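Local coordinates for putative exported protein (Bacteroides fragilis, PDB 3FZX) that is of unknown function but binds calcium and probably handles lipid outside the cytoplasm, at residues Phe11-Arg21 against Ile33-Ala41; Tyr54-Asn65 against Leu92-Met101. One frame throughout, in Å; residues are numbered along the deposited sequence.

Contact 1: residues Phe11-Arg21 against Ile33-Ala41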
loop_
_atom_site.group_PDB
_atom_site.type_symbol
_atom_site.label_atom_id
_atom_site.label_comp_id
_atom_site.label_asym_id
_atom_site.label_seq_id
_atom_site.Cartn_x
_atom_site.Cartn_y
_atom_site.Cartn_z
ATOM N N PHE A 11 -10.797 -9.553 -8.668
ATOM C CA PHE A 11 -10.651 -10.206 -7.367
ATOM C C PHE A 11 -12.051 -10.615 -6.896
ATOM O O PHE A 11 -13.027 -9.974 -7.250
ATOM C CB PHE A 11 -10.011 -9.241 -6.323
ATOM C CG PHE A 11 -9.472 -9.944 -5.106
ATOM C CD1 PHE A 11 -8.263 -10.650 -5.177
ATOM C CD2 PHE A 11 -10.146 -9.905 -3.902
ATOM C CE1 PHE A 11 -7.753 -11.319 -4.073
ATOM C CE2 PHE A 11 -9.634 -10.557 -2.761
ATOM C CZ PHE A 11 -8.451 -11.279 -2.849
ATOM N N PRO A 12 -12.175 -11.690 -6.114
ATOM C CA PRO A 12 -13.521 -11.978 -5.629
ATOM C C PRO A 12 -14.082 -10.833 -4.797
ATOM O O PRO A 12 -13.339 -10.140 -4.109
ATOM C CB PRO A 12 -13.320 -13.213 -4.759
ATOM C CG PRO A 12 -11.876 -13.222 -4.451
ATOM C CD PRO A 12 -11.233 -12.735 -5.694
ATOM N N ASN A 13 -15.389 -10.633 -4.882
ATOM C CA ASN A 13 -16.019 -9.552 -4.182
ATOM C C ASN A 13 -17.328 -9.868 -3.448
ATOM O O ASN A 13 -17.942 -8.961 -2.940
ATOM C CB ASN A 13 -16.134 -8.344 -5.133
ATOM C CG ASN A 13 -16.750 -8.695 -6.436
ATOM O OD1 ASN A 13 -17.951 -8.681 -6.539
ATOM N ND2 ASN A 13 -15.933 -9.021 -7.453
ATOM N N GLN A 14 -17.726 -11.138 -3.339
ATOM C CA GLN A 14 -18.886 -11.514 -2.505
ATOM C C GLN A 14 -18.399 -11.907 -1.129
ATOM O O GLN A 14 -17.541 -12.769 -1.020
ATOM C CB GLN A 14 -19.633 -12.731 -3.067
ATOM C CG GLN A 14 -20.009 -12.636 -4.514
ATOM C CD GLN A 14 -20.868 -13.813 -4.994
ATOM O OE1 GLN A 14 -21.227 -14.731 -4.223
ATOM N NE2 GLN A 14 -21.186 -13.797 -6.284
ATOM N N GLU A 15 -18.973 -11.328 -0.079
ATOM C CA GLU A 15 -18.579 -11.669 1.298
ATOM C C GLU A 15 -18.642 -13.168 1.510
ATOM O O GLU A 15 -19.600 -13.790 1.105
ATOM C CB GLU A 15 -19.485 -10.970 2.337
ATOM C CG GLU A 15 -19.214 -9.477 2.422
ATOM C CD GLU A 15 -19.973 -8.761 3.540
ATOM O OE1 GLU A 15 -20.842 -9.398 4.206
ATOM O OE2 GLU A 15 -19.682 -7.549 3.727
ATOM N N GLY A 16 -17.618 -13.731 2.136
ATOM C CA GLY A 16 -17.571 -15.164 2.406
ATOM C C GLY A 16 -16.958 -15.973 1.272
ATOM O O GLY A 16 -16.569 -17.103 1.490
ATOM N N GLU A 17 -16.860 -15.417 0.061
ATOM C CA GLU A 17 -16.314 -16.179 -1.081
ATOM C C GLU A 17 -14.864 -16.560 -0.796
ATOM O O GLU A 17 -14.144 -15.777 -0.184
ATOM C CB GLU A 17 -16.409 -15.384 -2.396
ATOM C CG GLU A 17 -15.846 -16.135 -3.605
ATOM C CD GLU A 17 -16.124 -15.473 -4.926
ATOM O OE1 GLU A 17 -16.786 -14.408 -4.959
ATOM O OE2 GLU A 17 -15.665 -16.033 -5.944
ATOM N N GLN A 18 -14.456 -17.739 -1.269
ATOM C CA GLN A 18 -13.144 -18.330 -0.972
ATOM C C GLN A 18 -12.485 -18.894 -2.238
ATOM O O GLN A 18 -13.094 -19.665 -2.951
ATOM C CB GLN A 18 -13.344 -19.438 0.059
ATOM C CG GLN A 18 -12.216 -19.579 1.017
ATOM C CD GLN A 18 -12.564 -20.493 2.161
ATOM O OE1 GLN A 18 -12.114 -21.638 2.210
ATOM N NE2 GLN A 18 -13.387 -20.000 3.084
ATOM N N ILE A 19 -11.269 -18.452 -2.531
ATOM C CA ILE A 19 -10.519 -18.836 -3.728
ATOM C C ILE A 19 -9.271 -19.553 -3.244
ATOM O O ILE A 19 -8.612 -19.066 -2.320
ATOM C CB ILE A 19 -10.041 -17.593 -4.549
ATOM C CG1 ILE A 19 -11.226 -16.809 -5.122
ATOM C CG2 ILE A 19 -9.122 -17.984 -5.701
ATOM C CD1 ILE A 19 -12.183 -17.600 -5.854
ATOM N N THR A 20 -8.962 -20.705 -3.847
ATOM C CA THR A 20 -7.763 -21.466 -3.534
ATOM C C THR A 20 -6.913 -21.551 -4.773
ATOM O O THR A 20 -7.419 -21.851 -5.843
ATOM C CB THR A 20 -8.111 -22.865 -3.087
ATOM O OG1 THR A 20 -9.012 -22.759 -1.993
ATOM C CG2 THR A 20 -6.845 -23.669 -2.659
ATOM N N ARG A 21 -5.618 -21.273 -4.616
ATOM C CA ARG A 21 -4.664 -21.422 -5.689
ATOM C C ARG A 21 -3.508 -22.330 -5.198
ATOM O O ARG A 21 -3.003 -22.173 -4.081
ATOM C CB ARG A 21 -4.168 -20.045 -6.123
ATOM C CG ARG A 21 -3.558 -20.071 -7.508
ATOM C CD ARG A 21 -3.474 -18.729 -8.212
ATOM N NE ARG A 21 -2.320 -17.973 -7.730
ATOM C CZ ARG A 21 -2.362 -16.904 -6.948
ATOM N NH1 ARG A 21 -3.522 -16.392 -6.557
ATOM N NH2 ARG A 21 -1.222 -16.327 -6.570
ATOM N N ILE A 33 -0.304 -24.047 -0.788
ATOM C CA ILE A 33 -1.700 -23.746 -1.085
ATOM C C ILE A 33 -2.008 -22.369 -0.532
ATOM O O ILE A 33 -1.735 -22.124 0.648
ATOM C CB ILE A 33 -2.642 -24.750 -0.423
ATOM C CG1 ILE A 33 -2.270 -26.186 -0.836
ATOM C CG2 ILE A 33 -4.111 -24.397 -0.750
ATOM C CD1 ILE A 33 -2.957 -27.244 -0.004
ATOM N N LEU A 34 -2.540 -21.478 -1.383
ATOM C CA LEU A 34 -2.925 -20.128 -0.972
ATOM C C LEU A 34 -4.455 -20.022 -0.989
ATOM O O LEU A 34 -5.107 -20.377 -1.988
ATOM C CB LEU A 34 -2.317 -19.079 -1.911
ATOM C CG LEU A 34 -2.722 -17.604 -1.672
ATOM C CD1 LEU A 34 -2.368 -17.103 -0.223
ATOM C CD2 LEU A 34 -2.123 -16.666 -2.751
ATOM N N VAL A 35 -5.020 -19.522 0.104
ATOM C CA VAL A 35 -6.476 -19.414 0.264
ATOM C C VAL A 35 -6.823 -17.979 0.624
ATOM O O VAL A 35 -6.275 -17.434 1.598
ATOM C CB VAL A 35 -7.008 -20.319 1.398
ATOM C CG1 VAL A 35 -8.541 -20.250 1.447
ATOM C CG2 VAL A 35 -6.550 -21.753 1.223
ATOM N N TYR A 36 -7.701 -17.368 -0.167
ATOM C CA TYR A 36 -8.210 -16.035 0.108
ATOM C C TYR A 36 -9.667 -16.172 0.505
ATOM O O TYR A 36 -10.399 -16.956 -0.108
ATOM C CB TYR A 36 -8.173 -15.179 -1.153
ATOM C CG TYR A 36 -6.823 -14.730 -1.611
ATOM C CD1 TYR A 36 -6.090 -13.802 -0.865
ATOM C CD2 TYR A 36 -6.302 -15.152 -2.834
ATOM C CE1 TYR A 36 -4.831 -13.325 -1.314
ATOM C CE2 TYR A 36 -5.061 -14.695 -3.289
ATOM C CZ TYR A 36 -4.325 -13.782 -2.528
ATOM O OH TYR A 36 -3.097 -13.330 -2.988
ATOM N N ARG A 37 -10.100 -15.419 1.508
ATOM C CA ARG A 37 -11.517 -15.339 1.852
ATOM C C ARG A 37 -11.946 -13.865 1.977
ATOM O O ARG A 37 -11.330 -13.086 2.735
ATOM C CB ARG A 37 -11.817 -16.105 3.138
ATOM C CG ARG A 37 -13.312 -16.116 3.501
ATOM C CD ARG A 37 -13.624 -16.785 4.849
ATOM N NE ARG A 37 -12.719 -16.414 5.942
ATOM C CZ ARG A 37 -12.755 -15.273 6.640
ATOM N NH1 ARG A 37 -13.650 -14.314 6.378
ATOM N NH2 ARG A 37 -11.866 -15.089 7.611
ATOM N N VAL A 38 -12.983 -13.492 1.226
ATOM C CA VAL A 38 -13.528 -12.144 1.252
ATOM C C VAL A 38 -14.193 -11.910 2.609
ATOM O O VAL A 38 -15.148 -12.604 2.956
ATOM C CB VAL A 38 -14.568 -11.922 0.133
ATOM C CG1 VAL A 38 -15.245 -10.540 0.300
ATOM C CG2 VAL A 38 -13.922 -12.050 -1.244
ATOM N N ASP A 39 -13.654 -10.973 3.380
ATOM C CA ASP A 39 -14.163 -10.643 4.722
ATOM C C ASP A 39 -15.249 -9.584 4.617
ATOM O O ASP A 39 -16.317 -9.750 5.166
ATOM C CB ASP A 39 -13.044 -10.118 5.628
ATOM C CG ASP A 39 -13.413 -10.170 7.126
ATOM O OD1 ASP A 39 -13.593 -11.288 7.645
ATOM O OD2 ASP A 39 -13.498 -9.115 7.801
ATOM N N GLN A 40 -14.985 -8.509 3.885
ATOM C CA GLN A 40 -15.949 -7.422 3.756
ATOM C C GLN A 40 -15.830 -6.724 2.416
ATOM O O GLN A 40 -14.738 -6.569 1.910
ATOM C CB GLN A 40 -15.707 -6.385 4.865
ATOM C CG GLN A 40 -16.265 -6.758 6.248
ATOM C CD GLN A 40 -17.793 -6.933 6.248
ATOM O OE1 GLN A 40 -18.523 -6.124 5.669
ATOM N NE2 GLN A 40 -18.271 -7.991 6.899
ATOM N N ALA A 41 -16.959 -6.318 1.846
ATOM C CA ALA A 41 -16.970 -5.499 0.635
ATOM C C ALA A 41 -17.637 -4.193 1.018
ATOM O O ALA A 41 -18.698 -4.212 1.613
ATOM C CB ALA A 41 -17.711 -6.168 -0.454
#

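Contact 2: residues Tyr54-Asn65 against Leu92-Met101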
loop_
_atom_site.group_PDB
_atom_site.type_symbol
_atom_site.label_atom_id
_atom_site.label_comp_id
_atom_site.label_asym_id
_atom_site.label_seq_id
_atom_site.Cartn_x
_atom_site.Cartn_y
_atom_site.Cartn_z
ATOM N N TYR A 54 -5.962 -13.806 3.953
ATOM C CA TYR A 54 -5.181 -14.808 3.227
ATOM C C TYR A 54 -4.528 -15.755 4.203
ATOM O O TYR A 54 -4.216 -15.367 5.336
ATOM C CB TYR A 54 -4.116 -14.193 2.320
ATOM C CG TYR A 54 -3.022 -13.406 3.011
ATOM C CD1 TYR A 54 -1.891 -14.044 3.544
ATOM C CD2 TYR A 54 -3.092 -12.021 3.100
ATOM C CE1 TYR A 54 -0.875 -13.317 4.174
ATOM C CE2 TYR A 54 -2.081 -11.287 3.726
ATOM C CZ TYR A 54 -0.981 -11.943 4.257
ATOM O OH TYR A 54 0.011 -11.207 4.844
ATOM N N THR A 55 -4.368 -17.000 3.743
ATOM C CA THR A 55 -3.581 -18.029 4.391
ATOM C C THR A 55 -2.681 -18.700 3.343
ATOM O O THR A 55 -3.110 -18.997 2.227
ATOM C CB THR A 55 -4.449 -19.061 5.042
ATOM O OG1 THR A 55 -5.205 -18.419 6.060
ATOM C CG2 THR A 55 -3.619 -20.135 5.693
ATOM N N PHE A 56 -1.412 -18.840 3.708
ATOM C CA PHE A 56 -0.402 -19.539 2.939
ATOM C C PHE A 56 -0.125 -20.785 3.761
ATOM O O PHE A 56 0.189 -20.693 4.937
ATOM C CB PHE A 56 0.907 -18.737 2.851
ATOM C CG PHE A 56 0.921 -17.649 1.820
ATOM C CD1 PHE A 56 1.247 -17.933 0.492
ATOM C CD2 PHE A 56 0.672 -16.330 2.173
ATOM C CE1 PHE A 56 1.275 -16.912 -0.486
ATOM C CE2 PHE A 56 0.686 -15.315 1.206
ATOM C CZ PHE A 56 1.003 -15.604 -0.120
ATOM N N ALA A 57 -0.278 -21.946 3.155
ATOM C CA ALA A 57 0.062 -23.204 3.811
ATOM C C ALA A 57 0.997 -24.010 2.927
ATOM O O ALA A 57 1.183 -23.702 1.755
ATOM C CB ALA A 57 -1.194 -23.999 4.129
ATOM N N ASP A 58 1.610 -25.030 3.512
ATOM C CA ASP A 58 2.445 -25.958 2.749
ATOM C C ASP A 58 1.541 -27.044 2.154
ATOM O O ASP A 58 0.328 -27.030 2.384
ATOM C CB ASP A 58 3.572 -26.562 3.626
ATOM C CG ASP A 58 3.050 -27.433 4.793
ATOM O OD1 ASP A 58 1.877 -27.895 4.787
ATOM O OD2 ASP A 58 3.844 -27.657 5.739
ATOM N N ALA A 59 2.138 -27.992 1.424
ATOM C CA ALA A 59 1.400 -29.061 0.746
ATOM C C ALA A 59 0.636 -29.949 1.715
ATOM O O ALA A 59 -0.367 -30.518 1.337
ATOM C CB ALA A 59 2.326 -29.908 -0.150
ATOM N N ALA A 60 1.089 -30.050 2.961
ATOM C CA ALA A 60 0.382 -30.838 3.981
ATOM C C ALA A 60 -0.692 -30.025 4.735
ATOM O O ALA A 60 -1.205 -30.484 5.735
ATOM C CB ALA A 60 1.384 -31.420 4.963
ATOM N N GLY A 61 -1.030 -28.820 4.270
ATOM C CA GLY A 61 -2.032 -27.971 4.947
ATOM C C GLY A 61 -1.610 -27.193 6.204
ATOM O O GLY A 61 -2.428 -26.453 6.764
ATOM N N LYS A 62 -0.371 -27.350 6.673
ATOM C CA LYS A 62 0.118 -26.539 7.796
ATOM C C LYS A 62 0.243 -25.045 7.390
ATOM O O LYS A 62 0.927 -24.708 6.417
ATOM C CB LYS A 62 1.467 -27.053 8.312
ATOM C CG LYS A 62 1.908 -26.360 9.623
ATOM C CD LYS A 62 3.237 -26.873 10.181
ATOM C CE LYS A 62 4.429 -26.362 9.392
ATOM N NZ LYS A 62 5.682 -26.917 9.974
ATOM N N THR A 63 -0.430 -24.167 8.134
ATOM C CA THR A 63 -0.384 -22.728 7.872
ATOM C C THR A 63 1.027 -22.194 8.069
ATOM O O THR A 63 1.638 -22.508 9.052
ATOM C CB THR A 63 -1.319 -21.957 8.821
ATOM O OG1 THR A 63 -2.666 -22.366 8.575
ATOM C CG2 THR A 63 -1.220 -20.468 8.598
ATOM N N LEU A 64 1.524 -21.430 7.105
ATOM C CA LEU A 64 2.830 -20.794 7.164
ATOM C C LEU A 64 2.697 -19.305 7.526
ATOM O O LEU A 64 3.526 -18.743 8.226
ATOM C CB LEU A 64 3.553 -20.932 5.812
ATOM C CG LEU A 64 3.754 -22.347 5.242
ATOM C CD1 LEU A 64 4.537 -22.268 3.950
ATOM C CD2 LEU A 64 4.464 -23.284 6.222
ATOM N N ASN A 65 1.642 -18.666 7.052
ATOM C CA ASN A 65 1.472 -17.240 7.221
ATOM C C ASN A 65 0.028 -16.890 6.923
ATOM O O ASN A 65 -0.567 -17.480 6.019
ATOM C CB ASN A 65 2.365 -16.530 6.202
ATOM C CG ASN A 65 2.603 -15.068 6.528
ATOM O OD1 ASN A 65 2.073 -14.197 5.872
ATOM N ND2 ASN A 65 3.420 -14.799 7.533
ATOM N N LEU A 92 7.780 -18.157 -0.371
ATOM C CA LEU A 92 7.076 -19.248 0.291
ATOM C C LEU A 92 7.973 -19.928 1.309
ATOM O O LEU A 92 7.560 -20.181 2.440
ATOM C CB LEU A 92 6.568 -20.272 -0.737
ATOM C CG LEU A 92 5.466 -19.741 -1.649
ATOM C CD1 LEU A 92 5.201 -20.716 -2.817
ATOM C CD2 LEU A 92 4.218 -19.454 -0.768
ATOM N N ASN A 93 9.210 -20.175 0.899
ATOM C CA ASN A 93 10.185 -20.887 1.720
ATOM C C ASN A 93 10.746 -20.123 2.909
ATOM O O ASN A 93 11.361 -20.732 3.754
ATOM C CB ASN A 93 11.330 -21.412 0.841
ATOM C CG ASN A 93 10.875 -22.543 -0.099
ATOM O OD1 ASN A 93 9.758 -23.017 0.003
ATOM N ND2 ASN A 93 11.740 -22.963 -1.008
HETATM N N MSE A 94 10.545 -18.817 3.007
HETATM C CA MSE A 94 11.051 -18.103 4.178
HETATM C C MSE A 94 9.945 -17.724 5.154
HETATM O O MSE A 94 10.234 -17.171 6.219
HETATM C CB MSE A 94 11.953 -16.920 3.790
HETATM C CG MSE A 94 11.436 -15.930 2.766
HETATM SE SE MSE A 94 10.150 -14.691 3.508
HETATM C CE MSE A 94 11.377 -13.426 4.488
HETATM N N MSE A 95 8.692 -18.062 4.831
HETATM C CA MSE A 95 7.548 -17.628 5.648
HETATM C C MSE A 95 7.330 -18.438 6.909
HETATM O O MSE A 95 7.471 -19.655 6.917
HETATM C CB MSE A 95 6.249 -17.695 4.866
HETATM C CG MSE A 95 5.885 -16.462 4.037
HETATM SE SE MSE A 95 4.435 -17.054 2.833
HETATM C CE MSE A 95 4.676 -15.572 1.564
ATOM N N ASN A 96 6.965 -17.725 7.965
ATOM C CA ASN A 96 6.454 -18.312 9.188
ATOM C C ASN A 96 5.519 -17.270 9.838
ATOM O O ASN A 96 5.314 -16.165 9.296
ATOM C CB ASN A 96 7.586 -18.803 10.106
ATOM C CG ASN A 96 8.607 -17.722 10.421
ATOM O OD1 ASN A 96 8.253 -16.615 10.837
ATOM N ND2 ASN A 96 9.891 -18.045 10.234
ATOM N N ALA A 97 4.919 -17.633 10.964
ATOM C CA ALA A 97 3.959 -16.771 11.649
ATOM C C ALA A 97 4.503 -15.386 12.005
ATOM O O ALA A 97 3.726 -14.458 12.136
ATOM C CB ALA A 97 3.447 -17.463 12.901
ATOM N N ASP A 98 5.818 -15.241 12.186
ATOM C CA ASP A 98 6.408 -13.944 12.508
ATOM C C ASP A 98 6.861 -13.135 11.280
ATOM O O ASP A 98 7.468 -12.073 11.445
ATOM C CB ASP A 98 7.578 -14.117 13.500
ATOM C CG ASP A 98 7.118 -14.586 14.890
ATOM O OD1 ASP A 98 5.905 -14.742 15.139
ATOM O OD2 ASP A 98 7.984 -14.811 15.748
ATOM N N VAL A 99 6.580 -13.623 10.068
ATOM C CA VAL A 99 6.929 -12.887 8.859
ATOM C C VAL A 99 5.791 -11.955 8.478
ATOM O O VAL A 99 4.635 -12.330 8.486
ATOM C CB VAL A 99 7.274 -13.820 7.663
ATOM C CG1 VAL A 99 7.216 -13.065 6.346
ATOM C CG2 VAL A 99 8.658 -14.446 7.861
ATOM N N TYR A 100 6.141 -10.731 8.144
ATOM C CA TYR A 100 5.204 -9.724 7.693
ATOM C C TYR A 100 5.665 -9.244 6.358
ATOM O O TYR A 100 6.806 -9.447 5.971
ATOM C CB TYR A 100 5.173 -8.557 8.687
ATOM C CG TYR A 100 4.601 -9.034 9.990
ATOM C CD1 TYR A 100 3.211 -9.142 10.168
ATOM C CD2 TYR A 100 5.428 -9.470 11.014
ATOM C CE1 TYR A 100 2.662 -9.623 11.355
ATOM C CE2 TYR A 100 4.883 -9.950 12.218
ATOM C CZ TYR A 100 3.509 -10.024 12.371
ATOM O OH TYR A 100 2.984 -10.502 13.535
HETATM N N MSE A 101 4.765 -8.599 5.650
HETATM C CA MSE A 101 5.060 -8.129 4.320
HETATM C C MSE A 101 4.348 -6.812 4.036
HETATM O O MSE A 101 3.313 -6.520 4.626
HETATM C CB MSE A 101 4.726 -9.201 3.301
HETATM C CG MSE A 101 3.342 -9.711 3.387
HETATM SE SE MSE A 101 3.105 -11.227 2.192
HETATM C CE MSE A 101 3.449 -12.721 3.431
#

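Contact 1: residues Phe11-Arg21 against Ile33-Ala41
V38 O takes the backbone N-H of G16 at 2.8 Å. V38 N donates to E17 O, the next residue. These two bonds carry the pairing past the last regular bridge, where Q18 faces R37. The ladder proper is antiparallel, with I19 and Y36 bonded both ways, and R21 and L34 likewise. A type II turn from Q14 to E17 brings the chain into this register. V38 fills the bend: its CB lies 3.3 Å from Q14 O, and CG2 packs on CB of P12.

F11 precedes the turn and adds a T-shaped stack. Its CG is anti to the backbone N (chi1 -163°), and the ring edge is thereby presented to one face of Y36. The planes stand at 74° and the centroids are 5.3 Å apart. At the rim of the Y36 ring, in its plane, lies R21 NH1, 4.0 Å from CE2. Both residues have the same outside partner, D84, by salt bridge from R21 and by hydrogen bond from Y36 OH. On the other face of the sheet, the CG2 methyls of T20 and I33 meet at 3.4 Å. K137 of the second subunit donates to A41 O at the far end. The whole is an antiparallel beta hairpin, strands 18-25 and 30-44, within a closed beta barrel.

Contact 2: residues Tyr54-Asn65 against Leu92-Met101
F56 carries M95 on one face of its ring in a Met-aromatic contact, where an antiparallel barrel hairpin meets the segment leading from helix 89-94 into strand 99-107. M95 is selenomethionine. Its SE sits 3.7 Å from F56 CG, and its CE lies 3.9 Å from the ring centroid, only 7° off the normal. Extended beyond CG, the M95 chain carries SE over the ring near F56 CG and CE over its centre. The L92 side chain runs at about a right angle to that of F56, and L92 CD2 meets the ring obliquely, 3.6 Å from F56 CD1. L34 of strand 30-44 and A86 also pack on F56. This is the tight, buried part.

The other side is looser. The type I turn from D58 to G61 reaches away from 92-101 and is largely exposed. A97 and D98, in the type I turn from N96 to V99, are exposed too. L64 lies between the two regions and is partly exposed, its CB 4.3 Å from CB of M95.

L64 and N65 form a classic beta bulge opposite F56, whose carbonyl O accepts from both of their backbone N atoms. With chi1 at -163° the N65 side chain swings away from its own backbone N, and the amide reaches the N96-V99 turn. ND2 donates to V99 O and to N96 O, each at 2.9 Å and close to the amide plane. V99 N reaches N96 O from the opposite face of that carbonyl. The other end of the amide, N65 OD1, is buried without a polar partner; selenomethionine M101 brings its CE to 3.2 Å from it.

From the N terminus, contact 1 closes first: the chain runs through strand 18-25, turns, and returns along strand 30-44. Contact 2 opens only after that. It closes a longer excursion, in which 26 residues, including strand 77-81, lie between 54-65 and 92-101. The two are in series, neither nested nor crossed, with centres about 17 Å apart. Strands 30-44 and 47-58 are sheet neighbours and join them directly. V35 O and T55 N are 2.9 Å apart, a probable hydrogen bond, and I33 O and A57 N make another at 2.9 Å. Contact 1 thus ties the first two barrel strands, and contact 2 ties the next hairpin to helix 89-94 and strand 99-107.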